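Local structure of staphylococcus aureus CymR (Staphylococcus aureus, 3T8R) at residues M17-L31 and G66-S78. The protein probably binds DNA as a dimeric Rrf2-type transcriptional regulator that senses oxidation through a thiol and governs stress resistance and the oxidative response. Residues are numbered along the deposited sequence; the frame is centred on the assembly and turned at random.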
ATOM      1  N   MET A  17     -20.649   0.896   4.808  1.00 19.29           N
ATOM      2  CA  MET A  17     -20.821   2.229   5.363  1.00 18.38           C
ATOM      3  C   MET A  17     -21.240   3.259   4.307  1.00 18.67           C
ATOM      4  O   MET A  17     -22.035   4.152   4.587  1.00 22.13           O
ATOM      5  CB  MET A  17     -19.553   2.653   6.103  1.00 19.83           C
ATOM      6  CG  MET A  17     -19.258   1.783   7.316  1.00 18.12           C
ATOM      7  SD  MET A  17     -20.496   2.011   8.609  1.00 20.24           S
ATOM      8  CE  MET A  17     -20.144   3.689   9.112  1.00 22.90           C
ATOM      9  N   ILE A  18     -20.719   3.128   3.095  1.00 20.38           N
ATOM     10  CA  ILE A  18     -21.105   4.029   2.016  1.00 21.12           C
ATOM     11  C   ILE A  18     -22.583   3.844   1.690  1.00 23.33           C
ATOM     12  O   ILE A  18     -23.312   4.816   1.499  1.00 26.77           O
ATOM     13  CB  ILE A  18     -20.221   3.823   0.762  1.00 22.66           C
ATOM     14  CG1 ILE A  18     -18.782   4.243   1.066  1.00 21.19           C
ATOM     15  CG2 ILE A  18     -20.760   4.619  -0.401  1.00 26.62           C
ATOM     16  CD1 ILE A  18     -17.757   3.739   0.055  1.00 23.22           C
ATOM     17  N   SER A  19     -23.025   2.593   1.657  1.00 23.39           N
ATOM     18  CA  SER A  19     -24.436   2.276   1.439  1.00 27.46           C
ATOM     19  C   SER A  19     -25.318   2.942   2.490  1.00 26.50           C
ATOM     20  O   SER A  19     -26.329   3.573   2.180  1.00 26.37           O
ATOM     21  CB  SER A  19     -24.655   0.764   1.479  1.00 27.06           C
ATOM     22  OG  SER A  19     -24.402   0.199   0.208  1.00 36.07           O
ATOM     23  N   LEU A  20     -24.928   2.799   3.747  1.00 24.62           N
ATOM     24  CA  LEU A  20     -25.703   3.391   4.822  1.00 22.71           C
ATOM     25  C   LEU A  20     -25.651   4.916   4.764  1.00 26.28           C
ATOM     26  O   LEU A  20     -26.638   5.592   5.075  1.00 26.95           O
ATOM     27  CB  LEU A  20     -25.219   2.887   6.189  1.00 22.39           C
ATOM     28  CG  LEU A  20     -25.440   1.410   6.519  1.00 20.43           C
ATOM     29  CD1 LEU A  20     -24.810   1.105   7.870  1.00 24.81           C
ATOM     30  CD2 LEU A  20     -26.936   1.097   6.579  1.00 25.10           C
ATOM     31  N   ALA A  21     -24.505   5.457   4.364  1.00 22.78           N
ATOM     32  CA  ALA A  21     -24.334   6.899   4.279  1.00 23.22           C
ATOM     33  C   ALA A  21     -25.239   7.459   3.193  1.00 29.85           C
ATOM     34  O   ALA A  21     -25.774   8.561   3.315  1.00 32.94           O
ATOM     35  CB  ALA A  21     -22.866   7.266   4.022  1.00 23.06           C
ATOM     36  N   LYS A  22     -25.436   6.683   2.139  1.00 30.36           N
ATOM     37  CA  LYS A  22     -26.274   7.133   1.033  1.00 32.45           C
ATOM     38  C   LYS A  22     -27.742   7.168   1.421  1.00 39.62           C
ATOM     39  O   LYS A  22     -28.585   7.634   0.657  1.00 43.34           O
ATOM     40  CB  LYS A  22     -26.052   6.253  -0.194  1.00 36.34           C
ATOM     41  CG  LYS A  22     -24.803   6.611  -0.942  1.00 35.06           C
ATOM     42  CD  LYS A  22     -24.605   5.697  -2.129  1.00 37.50           C
ATOM     43  CE  LYS A  22     -23.324   6.028  -2.858  1.00 37.55           C
ATOM     44  NZ  LYS A  22     -23.438   7.279  -3.665  1.00 42.89           N
ATOM     45  N   LYS A  23     -28.038   6.684   2.620  1.00 37.52           N
ATOM     46  CA  LYS A  23     -29.405   6.645   3.110  1.00 41.96           C
ATOM     47  C   LYS A  23     -29.573   7.403   4.425  1.00 43.81           C
ATOM     48  O   LYS A  23     -30.655   7.390   5.008  1.00 47.87           O
ATOM     49  CB  LYS A  23     -29.851   5.193   3.295  1.00 41.94           C
ATOM     50  CG  LYS A  23     -30.039   4.437   1.987  1.00 44.40           C
ATOM     51  CD  LYS A  23     -31.460   4.591   1.442  1.00 48.70           C
ATOM     52  CE  LYS A  23     -32.490   4.003   2.404  1.00 49.95           C
ATOM     53  NZ  LYS A  23     -33.864   3.899   1.820  1.00 53.30           N
ATOM     54  N   GLU A  24     -28.518   8.066   4.898  1.00 41.62           N
ATOM     55  CA  GLU A  24     -28.568   8.682   6.225  1.00 43.24           C
ATOM     56  C   GLU A  24     -29.875   9.446   6.473  1.00 46.08           C
ATOM     57  O   GLU A  24     -30.235  10.343   5.714  1.00 51.20           O
ATOM     58  CB  GLU A  24     -27.365   9.596   6.480  1.00 42.92           C
ATOM     59  CG  GLU A  24     -27.325  10.122   7.915  1.00 40.92           C
ATOM     60  CD  GLU A  24     -26.267  11.195   8.157  1.00 43.26           C
ATOM     61  OE1 GLU A  24     -26.475  12.013   9.086  1.00 42.49           O
ATOM     62  OE2 GLU A  24     -25.232  11.219   7.444  1.00 33.10           O
ATOM     63  N   GLY A  25     -30.584   9.071   7.533  1.00 47.35           N
ATOM     64  CA  GLY A  25     -31.815   9.744   7.907  1.00 52.24           C
ATOM     65  C   GLY A  25     -33.040   9.314   7.115  1.00 55.32           C
ATOM     66  O   GLY A  25     -34.075   9.977   7.160  1.00 60.28           O
ATOM     67  N   GLN A  26     -32.927   8.204   6.391  1.00 56.14           N
ATOM     68  CA  GLN A  26     -34.039   7.696   5.588  1.00 54.20           C
ATOM     69  C   GLN A  26     -34.453   6.283   5.990  1.00 53.45           C
ATOM     70  O   GLN A  26     -34.868   5.485   5.146  1.00 59.21           O
ATOM     71  CB  GLN A  26     -33.673   7.699   4.108  1.00 50.15           C
ATOM     72  CG  GLN A  26     -33.240   9.037   3.572  1.00 50.08           C
ATOM     73  CD  GLN A  26     -32.805   8.944   2.128  1.00 54.98           C
ATOM     74  OE1 GLN A  26     -33.567   9.267   1.216  1.00 63.26           O
ATOM     75  NE2 GLN A  26     -31.578   8.484   1.909  1.00 54.15           N
ATOM     76  N   GLY A  27     -34.343   5.968   7.273  1.00 49.76           N
ATOM     77  CA  GLY A  27     -34.712   4.648   7.742  1.00 48.73           C
ATOM     78  C   GLY A  27     -33.550   3.679   7.667  1.00 51.28           C
ATOM     79  O   GLY A  27     -32.415   4.040   7.983  1.00 50.99           O
ATOM     80  N   CYS A  28     -33.817   2.457   7.224  1.00 48.06           N
ATOM     81  CA  CYS A  28     -32.824   1.398   7.337  1.00 43.14           C
ATOM     82  C   CYS A  28     -32.576   0.597   6.068  1.00 44.18           C
ATOM     83  O   CYS A  28     -33.370   0.616   5.126  1.00 45.94           O
ATOM     84  CB  CYS A  28     -33.219   0.447   8.463  1.00 43.63           C
ATOM     85  SG  CYS A  28     -33.382   1.270  10.052  1.00 58.37           S
ATOM     86  N   ILE A  29     -31.448  -0.104   6.061  1.00 38.51           N
ATOM     87  CA  ILE A  29     -31.139  -1.056   5.015  1.00 37.72           C
ATOM     88  C   ILE A  29     -30.946  -2.416   5.666  1.00 36.82           C
ATOM     89  O   ILE A  29     -30.251  -2.537   6.679  1.00 32.65           O
ATOM     90  CB  ILE A  29     -29.863  -0.672   4.264  1.00 35.86           C
ATOM     91  CG1 ILE A  29     -29.947   0.777   3.781  1.00 42.06           C
ATOM     92  CG2 ILE A  29     -29.637  -1.606   3.079  1.00 42.18           C
ATOM     93  CD1 ILE A  29     -31.150   1.048   2.898  1.00 45.47           C
ATOM     94  N   SER A  30     -31.577  -3.439   5.101  1.00 37.78           N
ATOM     95  CA  SER A  30     -31.459  -4.782   5.652  1.00 34.96           C
ATOM     96  C   SER A  30     -30.061  -5.313   5.419  1.00 32.97           C
ATOM     97  O   SER A  30     -29.437  -5.019   4.396  1.00 33.48           O
ATOM     98  CB  SER A  30     -32.485  -5.726   5.020  1.00 35.88           C
ATOM     99  OG  SER A  30     -32.251  -5.867   3.633  1.00 34.47           O
ATOM    100  N   LEU A  31     -29.561  -6.087   6.375  1.00 33.84           N
ATOM    101  CA  LEU A  31     -28.296  -6.777   6.180  1.00 31.39           C
ATOM    102  C   LEU A  31     -28.423  -7.646   4.951  1.00 33.18           C
ATOM    103  O   LEU A  31     -27.509  -7.725   4.127  1.00 32.87           O
ATOM    104  CB  LEU A  31     -27.965  -7.658   7.384  1.00 36.63           C
ATOM    105  CG  LEU A  31     -27.131  -6.991   8.476  1.00 39.18           C
ATOM    106  CD1 LEU A  31     -26.300  -8.041   9.201  1.00 38.90           C
ATOM    107  CD2 LEU A  31     -26.230  -5.935   7.871  1.00 38.36           C
ATOM    108  N   GLY A  66     -32.604  -7.375  11.534  1.00 38.97           N
ATOM    109  CA  GLY A  66     -31.322  -7.177  10.885  1.00 37.93           C
ATOM    110  C   GLY A  66     -31.356  -6.040   9.878  1.00 37.92           C
ATOM    111  O   GLY A  66     -31.000  -6.223   8.720  1.00 38.92           O
ATOM    112  N   GLY A  67     -31.808  -4.870  10.324  1.00 39.88           N
ATOM    113  CA  GLY A  67     -31.826  -3.670   9.499  1.00 35.81           C
ATOM    114  C   GLY A  67     -30.999  -2.602  10.181  1.00 32.73           C
ATOM    115  O   GLY A  67     -31.035  -2.481  11.404  1.00 32.77           O
ATOM    116  N   TYR A  68     -30.252  -1.830   9.397  1.00 33.16           N
ATOM    117  CA  TYR A  68     -29.241  -0.939   9.957  1.00 28.06           C
ATOM    118  C   TYR A  68     -29.280   0.486   9.424  1.00 28.04           C
ATOM    119  O   TYR A  68     -29.795   0.743   8.339  1.00 25.57           O
ATOM    120  CB  TYR A  68     -27.853  -1.532   9.721  1.00 22.73           C
ATOM    121  CG  TYR A  68     -27.572  -2.679  10.650  1.00 26.54           C
ATOM    122  CD1 TYR A  68     -26.999  -2.458  11.894  1.00 25.16           C
ATOM    123  CD2 TYR A  68     -27.923  -3.982  10.307  1.00 31.12           C
ATOM    124  CE1 TYR A  68     -26.755  -3.501  12.760  1.00 29.57           C
ATOM    125  CE2 TYR A  68     -27.681  -5.034  11.182  1.00 32.09           C
ATOM    126  CZ  TYR A  68     -27.096  -4.783  12.400  1.00 29.99           C
ATOM    127  OH  TYR A  68     -26.840  -5.814  13.275  1.00 39.30           O
ATOM    128  N   GLN A  69     -28.711   1.403  10.205  1.00 23.40           N
ATOM    129  CA  GLN A  69     -28.588   2.793   9.802  1.00 25.13           C
ATOM    130  C   GLN A  69     -27.340   3.383  10.458  1.00 22.55           C
ATOM    131  O   GLN A  69     -26.850   2.865  11.456  1.00 22.34           O
ATOM    132  CB  GLN A  69     -29.836   3.586  10.200  1.00 26.24           C
ATOM    133  CG  GLN A  69     -29.963   3.819  11.691  1.00 29.09           C
ATOM    134  CD  GLN A  69     -31.288   4.457  12.093  1.00 36.81           C
ATOM    135  OE1 GLN A  69     -32.141   4.735  11.251  1.00 43.54           O
ATOM    136  NE2 GLN A  69     -31.461   4.685  13.389  1.00 33.06           N
ATOM    137  N   LEU A  70     -26.806   4.447   9.876  1.00 22.46           N
ATOM    138  CA  LEU A  70     -25.751   5.191  10.536  1.00 19.68           C
ATOM    139  C   LEU A  70     -26.253   5.713  11.878  1.00 24.32           C
ATOM    140  O   LEU A  70     -27.386   6.157  11.989  1.00 24.79           O
ATOM    141  CB  LEU A  70     -25.376   6.377   9.668  1.00 24.47           C
ATOM    142  CG  LEU A  70     -23.978   6.481   9.081  1.00 28.15           C
ATOM    143  CD1 LEU A  70     -23.434   5.151   8.586  1.00 23.22           C
ATOM    144  CD2 LEU A  70     -24.032   7.516   7.990  1.00 23.99           C
ATOM    145  N   ARG A  71     -25.406   5.654  12.894  1.00 22.47           N
ATOM    146  CA  ARG A  71     -25.734   6.230  14.180  1.00 22.03           C
ATOM    147  C   ARG A  71     -25.048   7.583  14.349  1.00 24.69           C
ATOM    148  O   ARG A  71     -25.508   8.442  15.112  1.00 25.96           O
ATOM    149  CB  ARG A  71     -25.307   5.279  15.294  1.00 28.21           C
ATOM    150  CG  ARG A  71     -25.425   5.903  16.647  1.00 27.70           C
ATOM    151  CD  ARG A  71     -24.983   4.991  17.765  1.00 27.85           C
ATOM    152  NE  ARG A  71     -25.017   5.764  18.997  1.00 32.23           N
ATOM    153  CZ  ARG A  71     -24.016   6.535  19.408  1.00 31.51           C
ATOM    154  NH1 ARG A  71     -22.901   6.602  18.694  1.00 27.08           N
ATOM    155  NH2 ARG A  71     -24.126   7.233  20.535  1.00 26.55           N
ATOM    156  N   VAL A  72     -23.940   7.751  13.631  1.00 23.44           N
ATOM    157  CA  VAL A  72     -23.165   8.972  13.618  1.00 26.13           C
ATOM    158  C   VAL A  72     -23.191   9.503  12.191  1.00 25.07           C
ATOM    159  O   VAL A  72     -23.115   8.719  11.239  1.00 27.61           O
ATOM    160  CB  VAL A  72     -21.719   8.669  14.066  1.00 29.29           C
ATOM    161  CG1 VAL A  72     -20.741   9.713  13.555  1.00 29.71           C
ATOM    162  CG2 VAL A  72     -21.676   8.546  15.602  1.00 27.45           C
ATOM    163  N   PRO A  73     -23.310  10.828  12.030  1.00 24.12           N
ATOM    164  CA  PRO A  73     -23.385  11.408  10.681  1.00 25.27           C
ATOM    165  C   PRO A  73     -22.152  11.123   9.836  1.00 22.92           C
ATOM    166  O   PRO A  73     -21.035  11.059  10.352  1.00 21.83           O
ATOM    167  CB  PRO A  73     -23.544  12.915  10.932  1.00 30.01           C
ATOM    168  CG  PRO A  73     -23.277  13.124  12.389  1.00 31.12           C
ATOM    169  CD  PRO A  73     -23.492  11.836  13.090  1.00 25.93           C
ATOM    170  N   ALA A  74     -22.369  10.949   8.537  1.00 21.06           N
ATOM    171  CA  ALA A  74     -21.294  10.559   7.632  1.00 22.02           C
ATOM    172  C   ALA A  74     -20.127  11.539   7.633  1.00 23.63           C
ATOM    173  O   ALA A  74     -18.969  11.139   7.436  1.00 21.59           O
ATOM    174  CB  ALA A  74     -21.828  10.376   6.213  1.00 22.66           C
ATOM    175  N   GLU A  75     -20.426  12.816   7.838  1.00 22.23           N
ATOM    176  CA  GLU A  75     -19.405  13.850   7.788  1.00 22.98           C
ATOM    177  C   GLU A  75     -18.432  13.763   8.959  1.00 25.97           C
ATOM    178  O   GLU A  75     -17.364  14.380   8.934  1.00 29.07           O
ATOM    179  CB  GLU A  75     -20.029  15.250   7.690  1.00 28.46           C
ATOM    180  CG  GLU A  75     -20.690  15.764   8.960  1.00 31.50           C
ATOM    181  CD  GLU A  75     -21.213  17.189   8.802  1.00 36.78           C
ATOM    182  OE1 GLU A  75     -20.569  17.977   8.081  1.00 38.76           O
ATOM    183  OE2 GLU A  75     -22.263  17.527   9.389  1.00 40.45           O
ATOM    184  N   GLU A  76     -18.778  12.966   9.963  1.00 24.36           N
ATOM    185  CA  GLU A  76     -17.935  12.792  11.144  1.00 23.50           C
ATOM    186  C   GLU A  76     -17.067  11.542  11.083  1.00 28.63           C
ATOM    187  O   GLU A  76     -16.307  11.269  12.014  1.00 27.51           O
ATOM    188  CB  GLU A  76     -18.803  12.737  12.414  1.00 28.50           C
ATOM    189  CG  GLU A  76     -19.477  14.056  12.771  1.00 29.05           C
ATOM    190  CD  GLU A  76     -20.119  14.048  14.155  1.00 34.75           C
ATOM    191  OE1 GLU A  76     -20.261  12.964  14.744  1.00 31.30           O
ATOM    192  OE2 GLU A  76     -20.483  15.131  14.651  1.00 41.26           O
ATOM    193  N   ILE A  77     -17.178  10.770  10.001  1.00 24.12           N
ATOM    194  CA  ILE A  77     -16.501   9.482   9.922  1.00 19.61           C
ATOM    195  C   ILE A  77     -15.552   9.474   8.737  1.00 23.16           C
ATOM    196  O   ILE A  77     -15.950   9.849   7.640  1.00 21.59           O
ATOM    197  CB  ILE A  77     -17.489   8.324   9.689  1.00 20.74           C
ATOM    198  CG1 ILE A  77     -18.584   8.315  10.760  1.00 22.52           C
ATOM    199  CG2 ILE A  77     -16.750   6.978   9.651  1.00 23.10           C
ATOM    200  CD1 ILE A  77     -19.643   7.263  10.533  1.00 22.50           C
ATOM    201  N   SER A  78     -14.310   9.054   8.960  1.00 21.88           N
ATOM    202  CA  SER A  78     -13.346   8.954   7.861  1.00 25.15           C
ATOM    203  C   SER A  78     -13.171   7.513   7.388  1.00 23.67           C
ATOM    204  O   SER A  78     -13.450   6.556   8.114  1.00 22.14           O
ATOM    205  CB  SER A  78     -11.979   9.532   8.257  1.00 25.55           C
ATOM    206  OG  SER A  78     -11.290   8.640   9.118  1.00 24.95           O
TER
HETATM  207  O   HOH W   1     -28.134   5.306   7.420  1.00 27.00           O
HETATM  208  O   HOH W   2     -23.165  13.872   7.349  1.00 28.76           O
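Ile29 and Tyr68 pair their backbones as a hydrogen-bonded antiparallel couple. Ile29 N reaches Tyr68 O at 2.9 Å, while Tyr68 N meets Ile29 O at 2.8 Å. Two residues on, Leu31 N donates to Gly66 O (2.8 Å), just where strand 29-30 gives way to helix 31-37. Ser30, whose OG caps Ser33 N, suits that N-cap position, and facing it Gly67 has no side chain, which lets the two CA atoms come within 4.0 Å. Strand 29-30 thus forms one edge of the small antiparallel sheet of a winged helix-turn-helix domain of the Rrf2 type; strand 67-70 is its middle strand, and strand 58-60 lies on its other side.

Apolar side chains fill the angle between helix 8-21 and the sheet. Leu70 spreads its two methyls over the helix: CD1 lies 3.7 Å from Leu20 CB, and CD2 rests on Ala21, whose small CB also admits Ala74. Met17, bent at chi2 and chi3, swings its flexible thioether round to set CE 3.6 Å from Leu70 CD1 and against Ile77 CD1. A separate apolar contact lies between the sheet and helix 42-54, where Leu31 and Tyr68 both touch Val49: the branched leucine offers CG and CD2 to the broad ring, CG 3.4 Å from Tyr68 CE2.

Glu24, in the turn after helix 8-21, holds the start of the 3-10 segment 74-76. With CG anti to the backbone N (chi1 -174°) and its chain extended, it has the length for OE2 to accept the N-H of Ala74 (N to OE2 3.1 Å), met from above the carboxylate plane. A water takes the N-H of Leu70 and donates to Leu20 O, joining the strand's end to the helix.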